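Local coordinates for protein pleckstrin homology domain-containing family M member 2 (Homo sapiens, PDB 3CXB) that binds the Salmonella effector SifA through its pleckstrin homology domain and probably links it to kinesin in infected host cells, at residues B[33-36]-B[42-45]; B[18-23]-B[63-68]. All blocks are in the same frame, centred on the assembly; numbering follows the deposited sequence.

Interaction 1: residues B[33-36]-B[42-45]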
ATOM      1  N   TYR B  33      -0.139   8.167   2.745  1.00 38.55           N
ATOM      2  CA  TYR B  33       1.069   8.162   3.546  1.00 37.28           C
ATOM      3  C   TYR B  33       1.263   6.803   4.181  1.00 38.50           C
ATOM      4  O   TYR B  33       0.300   6.143   4.562  1.00 38.37           O
ATOM      5  CB  TYR B  33       0.974   9.212   4.643  1.00 35.14           C
ATOM      6  CG  TYR B  33       0.439  10.545   4.189  1.00 31.21           C
ATOM      7  CD1 TYR B  33      -0.903  10.711   3.901  1.00 31.23           C
ATOM      8  CD2 TYR B  33       1.272  11.650   4.093  1.00 28.17           C
ATOM      9  CE1 TYR B  33      -1.414  11.951   3.537  1.00 32.21           C
ATOM     10  CE2 TYR B  33       0.777  12.890   3.728  1.00 30.15           C
ATOM     11  CZ  TYR B  33      -0.569  13.031   3.456  1.00 32.57           C
ATOM     12  OH  TYR B  33      -1.095  14.246   3.096  1.00 33.15           O
ATOM     13  N   GLN B  34       2.507   6.379   4.292  1.00 40.33           N
ATOM     14  CA  GLN B  34       2.799   5.110   4.931  1.00 44.12           C
ATOM     15  C   GLN B  34       3.838   5.314   6.030  1.00 46.94           C
ATOM     16  O   GLN B  34       4.897   5.894   5.795  1.00 50.07           O
ATOM     17  CB  GLN B  34       3.346   4.114   3.923  1.00 42.07           C
ATOM     18  CG  GLN B  34       3.974   2.915   4.609  1.00 42.34           C
ATOM     19  CD  GLN B  34       4.647   1.974   3.644  1.00 40.66           C
ATOM     20  OE1 GLN B  34       5.315   2.408   2.718  1.00 40.43           O
ATOM     21  NE2 GLN B  34       4.492   0.680   3.868  1.00 40.77           N
ATOM     22  N   TYR B  35       3.548   4.838   7.231  1.00 48.40           N
ATOM     23  CA  TYR B  35       4.502   4.968   8.327  1.00 49.47           C
ATOM     24  C   TYR B  35       4.819   3.548   8.781  1.00 55.60           C
ATOM     25  O   TYR B  35       4.022   2.631   8.549  1.00 55.91           O
ATOM     26  CB  TYR B  35       3.870   5.736   9.479  1.00 44.07           C
ATOM     27  CG  TYR B  35       3.285   7.061   9.097  1.00 39.48           C
ATOM     28  CD1 TYR B  35       4.090   8.194   8.975  1.00 38.07           C
ATOM     29  CD2 TYR B  35       1.928   7.184   8.816  1.00 38.63           C
ATOM     30  CE1 TYR B  35       3.556   9.417   8.577  1.00 35.66           C
ATOM     31  CE2 TYR B  35       1.381   8.410   8.413  1.00 35.56           C
ATOM     32  CZ  TYR B  35       2.204   9.517   8.296  1.00 33.98           C
ATOM     33  OH  TYR B  35       1.697  10.717   7.874  1.00 32.40           O
ATOM     34  N   PRO B  36       5.983   3.334   9.429  1.00 59.01           N
ATOM     35  CA  PRO B  36       6.331   1.980   9.890  1.00 62.59           C
ATOM     36  C   PRO B  36       5.441   1.511  11.041  1.00 65.57           C
ATOM     37  O   PRO B  36       5.308   0.313  11.295  1.00 64.66           O
ATOM     38  CB  PRO B  36       7.798   2.115  10.290  1.00 61.56           C
ATOM     39  CG  PRO B  36       7.883   3.529  10.733  1.00 62.00           C
ATOM     40  CD  PRO B  36       7.088   4.273   9.689  1.00 59.43           C
ATOM     41  N   ILE B  42       7.156  10.047  10.942  1.00 59.14           N
ATOM     42  CA  ILE B  42       8.021  10.404   9.822  1.00 62.95           C
ATOM     43  C   ILE B  42       7.789   9.422   8.663  1.00 61.07           C
ATOM     44  O   ILE B  42       8.358   8.325   8.617  1.00 59.75           O
ATOM     45  CB  ILE B  42       9.511  10.398  10.228  1.00 63.13           C
ATOM     46  CG1 ILE B  42      10.362  10.696   8.996  1.00 63.85           C
ATOM     47  CG2 ILE B  42       9.896   9.053  10.867  1.00 65.44           C
ATOM     48  CD1 ILE B  42      11.828  10.721   9.266  1.00 67.88           C
ATOM     49  N   PRO B  43       6.966   9.835   7.689  1.00 61.94           N
ATOM     50  CA  PRO B  43       6.609   9.040   6.515  1.00 61.73           C
ATOM     51  C   PRO B  43       7.681   8.132   5.953  1.00 59.50           C
ATOM     52  O   PRO B  43       8.791   8.555   5.636  1.00 61.63           O
ATOM     53  CB  PRO B  43       6.131  10.092   5.512  1.00 60.04           C
ATOM     54  CG  PRO B  43       6.832  11.327   5.944  1.00 60.21           C
ATOM     55  CD  PRO B  43       6.691  11.258   7.435  1.00 61.70           C
ATOM     56  N   LEU B  44       7.334   6.863   5.850  1.00 57.99           N
ATOM     57  CA  LEU B  44       8.237   5.883   5.292  1.00 56.29           C
ATOM     58  C   LEU B  44       8.111   6.074   3.770  1.00 55.43           C
ATOM     59  O   LEU B  44       9.081   5.931   3.015  1.00 53.92           O
ATOM     60  CB  LEU B  44       7.774   4.491   5.728  1.00 57.06           C
ATOM     61  CG  LEU B  44       8.677   3.279   5.532  1.00 57.74           C
ATOM     62  CD1 LEU B  44       9.986   3.478   6.253  1.00 57.12           C
ATOM     63  CD2 LEU B  44       7.970   2.057   6.063  1.00 57.19           C
ATOM     64  N   LEU B  45       6.898   6.436   3.348  1.00 52.86           N
ATOM     65  CA  LEU B  45       6.572   6.678   1.950  1.00 49.01           C
ATOM     66  C   LEU B  45       5.337   7.538   1.804  1.00 48.58           C
ATOM     67  O   LEU B  45       4.364   7.389   2.534  1.00 49.34           O
ATOM     68  CB  LEU B  45       6.327   5.374   1.211  1.00 49.45           C
ATOM     69  CG  LEU B  45       5.614   5.539  -0.140  1.00 47.29           C
ATOM     70  CD1 LEU B  45       6.510   6.276  -1.099  1.00 47.09           C
ATOM     71  CD2 LEU B  45       5.259   4.176  -0.714  1.00 49.03           C
TER
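A classic beta bulge opens the pairing of strand 31-35 with strand 45-48: Leu44 and Leu45 together stand opposite the single residue Gln34. The carbonyl of Gln34 serves both. Leu44 N donates to Gln34 O at 2.6 Å, almost in line with the C=O bond (166°), while Leu45 N reaches that same Gln34 O at 3.2 Å from a more bent direction, 140° at the oxygen. In return Gln34 N donates to Leu45 O at 2.7 Å, which makes Gln34 and Leu45 an antiparallel hydrogen-bonded pair. Their side chains share a face of the sheet, where Leu45 packs on Leu79 of strand 79-82. Gln34 carries CG anti to its own N (chi1 166°), and the chain runs out extended, bringing OE1 obliquely across to Leu45 CB, 3.5 Å away; its buried NE2 is hydrogen-bonded outside the two segments. Leu44 points into the contact, its CB against Pro36 CD at 4.0 Å. Tyr35 starts out away from the other segment, but its ring returns and sets its edge against Ile42 C and Pro43 N. The two prolines suit a turn, having no N-H to offer a partner strand. One oxygen thus satisfies two amides, and the extra residue is absorbed without losing backbone bonding.

Interaction 2: residues B[18-23]-B[63-68]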
ATOM      1  N   GLU B  18      11.602 -12.745   1.231  1.00122.57           N
ATOM      2  CA  GLU B  18      11.483 -11.488   1.948  1.00120.91           C
ATOM      3  C   GLU B  18      10.389 -11.544   2.997  1.00121.87           C
ATOM      4  O   GLU B  18       9.407 -12.272   2.843  1.00125.43           O
ATOM      5  N   HIS B  19      10.555 -10.771   4.066  1.00124.03           N
ATOM      6  CA  HIS B  19       9.580 -10.748   5.150  1.00122.40           C
ATOM      7  C   HIS B  19       8.600  -9.585   5.036  1.00115.44           C
ATOM      8  O   HIS B  19       8.951  -8.516   4.540  1.00116.21           O
ATOM      9  CB  HIS B  19      10.304 -10.688   6.497  1.00133.73           C
ATOM     10  CG  HIS B  19      11.134 -11.901   6.791  1.00146.68           C
ATOM     11  ND1 HIS B  19      10.596 -13.168   6.887  1.00151.33           N
ATOM     12  CD2 HIS B  19      12.462 -12.039   7.020  1.00151.13           C
ATOM     13  CE1 HIS B  19      11.557 -14.032   7.163  1.00155.26           C
ATOM     14  NE2 HIS B  19      12.697 -13.374   7.249  1.00155.14           N
ATOM     15  N   TRP B  20       7.369  -9.807   5.495  1.00106.55           N
ATOM     16  CA  TRP B  20       6.334  -8.783   5.457  1.00 97.52           C
ATOM     17  C   TRP B  20       6.252  -8.025   6.769  1.00 92.08           C
ATOM     18  O   TRP B  20       5.702  -8.525   7.748  1.00 90.15           O
ATOM     19  CB  TRP B  20       4.969  -9.404   5.159  1.00 98.38           C
ATOM     20  CG  TRP B  20       4.819  -9.866   3.751  1.00 98.35           C
ATOM     21  CD1 TRP B  20       5.501 -10.878   3.147  1.00 98.00           C
ATOM     22  CD2 TRP B  20       3.963  -9.300   2.750  1.00 98.74           C
ATOM     23  NE1 TRP B  20       5.131 -10.975   1.828  1.00 98.42           N
ATOM     24  CE2 TRP B  20       4.193 -10.021   1.559  1.00 99.00           C
ATOM     25  CE3 TRP B  20       3.038  -8.252   2.746  1.00 99.71           C
ATOM     26  CZ2 TRP B  20       3.517  -9.723   0.369  1.00100.29           C
ATOM     27  CZ3 TRP B  20       2.370  -7.959   1.561  1.00101.34           C
ATOM     28  CH2 TRP B  20       2.616  -8.693   0.388  1.00101.32           C
ATOM     29  N   LYS B  21       6.806  -6.818   6.782  1.00 86.10           N
ATOM     30  CA  LYS B  21       6.788  -5.974   7.970  1.00 79.55           C
ATOM     31  C   LYS B  21       5.453  -5.232   8.017  1.00 74.73           C
ATOM     32  O   LYS B  21       4.867  -4.927   6.978  1.00 71.39           O
ATOM     33  CB  LYS B  21       7.948  -4.978   7.916  1.00 81.10           C
ATOM     34  CG  LYS B  21       8.153  -4.183   9.201  1.00 87.00           C
ATOM     35  CD  LYS B  21       9.479  -3.421   9.169  1.00 90.70           C
ATOM     36  CE  LYS B  21       9.781  -2.743  10.495  1.00 93.43           C
ATOM     37  NZ  LYS B  21      11.075  -1.993  10.443  1.00 94.72           N
ATOM     38  N   THR B  22       4.962  -4.960   9.218  1.00 68.94           N
ATOM     39  CA  THR B  22       3.700  -4.248   9.370  1.00 63.11           C
ATOM     40  C   THR B  22       3.944  -2.756   9.159  1.00 59.68           C
ATOM     41  O   THR B  22       5.088  -2.291   9.212  1.00 59.91           O
ATOM     42  CB  THR B  22       3.105  -4.458  10.781  1.00 64.28           C
ATOM     43  OG1 THR B  22       4.007  -3.934  11.764  1.00 64.91           O
ATOM     44  CG2 THR B  22       2.857  -5.944  11.044  1.00 66.18           C
ATOM     45  N   CYS B  23       2.867  -2.013   8.923  1.00 53.75           N
ATOM     46  CA  CYS B  23       2.959  -0.578   8.713  1.00 50.37           C
ATOM     47  C   CYS B  23       1.609   0.070   9.014  1.00 49.28           C
ATOM     48  O   CYS B  23       0.603  -0.617   9.208  1.00 47.95           O
ATOM     49  CB  CYS B  23       3.354  -0.270   7.261  1.00 53.19           C
ATOM     50  SG  CYS B  23       2.010  -0.450   6.002  1.00 52.43           S
ATOM     51  N   THR B  63       0.974 -16.578  -3.983  1.00153.35           N
ATOM     52  CA  THR B  63       2.310 -16.750  -3.420  1.00153.94           C
ATOM     53  C   THR B  63       2.265 -16.650  -1.899  1.00149.44           C
ATOM     54  O   THR B  63       3.077 -15.961  -1.282  1.00155.09           O
ATOM     55  CB  THR B  63       3.304 -15.697  -3.963  1.00160.20           C
ATOM     56  OG1 THR B  63       2.976 -14.405  -3.442  1.00161.73           O
ATOM     57  CG2 THR B  63       3.252 -15.654  -5.484  1.00161.61           C
ATOM     58  N   ASP B  64       1.297 -17.341  -1.308  1.00141.44           N
ATOM     59  CA  ASP B  64       1.121 -17.373   0.139  1.00132.90           C
ATOM     60  C   ASP B  64       1.228 -15.998   0.785  1.00126.70           C
ATOM     61  O   ASP B  64       2.260 -15.627   1.342  1.00124.31           O
ATOM     62  CB  ASP B  64       2.140 -18.333   0.757  1.00135.64           C
ATOM     63  CG  ASP B  64       2.085 -19.721   0.130  1.00134.10           C
ATOM     64  OD1 ASP B  64       2.897 -20.589   0.518  1.00133.53           O
ATOM     65  OD2 ASP B  64       1.228 -19.942  -0.753  1.00132.69           O
ATOM     66  N   ARG B  65       0.131 -15.257   0.702  1.00116.45           N
ATOM     67  CA  ARG B  65       0.024 -13.917   1.256  1.00106.53           C
ATOM     68  C   ARG B  65      -1.386 -13.436   0.918  1.00 94.38           C
ATOM     69  O   ARG B  65      -1.577 -12.586   0.053  1.00 91.54           O
ATOM     70  CB  ARG B  65       1.068 -12.996   0.618  1.00109.73           C
ATOM     71  CG  ARG B  65       0.960 -12.905  -0.892  1.00118.21           C
ATOM     72  CD  ARG B  65       2.013 -11.995  -1.486  1.00127.52           C
ATOM     73  NE  ARG B  65       1.826 -11.818  -2.923  1.00136.27           N
ATOM     74  CZ  ARG B  65       2.641 -11.113  -3.702  1.00141.25           C
ATOM     75  NH1 ARG B  65       3.707 -10.518  -3.182  1.00144.28           N
ATOM     76  NH2 ARG B  65       2.394 -11.001  -5.000  1.00144.51           N
ATOM     77  N   PRO B  66      -2.395 -13.986   1.609  1.00 85.78           N
ATOM     78  CA  PRO B  66      -3.806 -13.642   1.406  1.00 81.49           C
ATOM     79  C   PRO B  66      -4.132 -12.157   1.505  1.00 77.53           C
ATOM     80  O   PRO B  66      -3.549 -11.438   2.320  1.00 73.77           O
ATOM     81  CB  PRO B  66      -4.514 -14.455   2.485  1.00 78.31           C
ATOM     82  CG  PRO B  66      -3.501 -14.503   3.573  1.00 81.49           C
ATOM     83  CD  PRO B  66      -2.235 -14.812   2.816  1.00 82.01           C
ATOM     84  N   HIS B  67      -5.067 -11.709   0.666  1.00 74.00           N
ATOM     85  CA  HIS B  67      -5.513 -10.317   0.645  1.00 71.29           C
ATOM     86  C   HIS B  67      -4.423  -9.325   0.223  1.00 64.93           C
ATOM     87  O   HIS B  67      -4.338  -8.225   0.774  1.00 66.26           O
ATOM     88  CB  HIS B  67      -6.038  -9.927   2.030  1.00 76.76           C
ATOM     89  CG  HIS B  67      -6.796 -11.018   2.718  1.00 81.60           C
ATOM     90  ND1 HIS B  67      -8.001 -11.498   2.251  1.00 85.01           N
ATOM     91  CD2 HIS B  67      -6.511 -11.733   3.831  1.00 84.05           C
ATOM     92  CE1 HIS B  67      -8.426 -12.464   3.048  1.00 87.95           C
ATOM     93  NE2 HIS B  67      -7.538 -12.626   4.014  1.00 87.41           N
ATOM     94  N   ALA B  68      -3.603  -9.697  -0.754  1.00 57.76           N
ATOM     95  CA  ALA B  68      -2.530  -8.819  -1.209  1.00 54.46           C
ATOM     96  C   ALA B  68      -2.862  -7.966  -2.431  1.00 52.10           C
ATOM     97  O   ALA B  68      -3.511  -8.422  -3.364  1.00 53.26           O
ATOM     98  CB  ALA B  68      -1.296  -9.635  -1.491  1.00 57.11           C
TER
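The guanidinium of Arg65, whose chain lies against Trp20, has two weak ties: NE gives a weak hydrogen bond to Thr62 O, and NH1 has a long, weak ion pair with Glu80 OE1. Both of those partners lie outside the two segments; between the segments themselves the contact is packing alone. Trp20 CG stands anti to its carbonyl carbon (chi1 -72°), a setting from which the indole swings toward the loop and offers its benzo end. Arg65 CD approaches Trp20 CZ2 at 3.3 Å and Trp20 CH2 at 3.8 Å, coming obliquely, while Arg65 CB sits over one face near the rim. Beyond CD, NH1 lies at the ring edge, 3.6 Å from Trp20 CZ2. Ring and guanidinium planes are 85° apart, so the cation does not stack on the indole as in a face-on cation-pi pair. Ala68 adds a lighter touch, its CB 4.4 Å from Trp20 CH2; the small methyl lets the loop come close to the indole. Arginine suits its place because its methylenes lie against the aromatic group while its charged end extends to polar neighbours. Trp20 just precedes strand 21-28, and Ala68 begins strand 68-73. Strands 2-8 and 79-82 lie between these two in the sheet, and the indole reaches across, touching His7, Glu80 and Ser82.

Overall arrangement
Strands 21-28 and 31-35 follow one another in the chain and are neighbours in the sheet, so both interactions belong to one framework, with centres about 17 Å apart. They touch where Cys23 packs against Gln34 and Tyr35. Interaction 1 is a surface contact made by residues close in sequence, and it depends on backbone hydrogen bonds at an outermost strand, with only Gln34 buried. Interaction 2 is partly buried, joins segments some 40 residues apart, and relies on side chains bridging intervening strands. The first thus continues sheet pairing, whereas in the second the 63-68 segment packs on the residue just before strand 21-28, within the same pleckstrin homology domain.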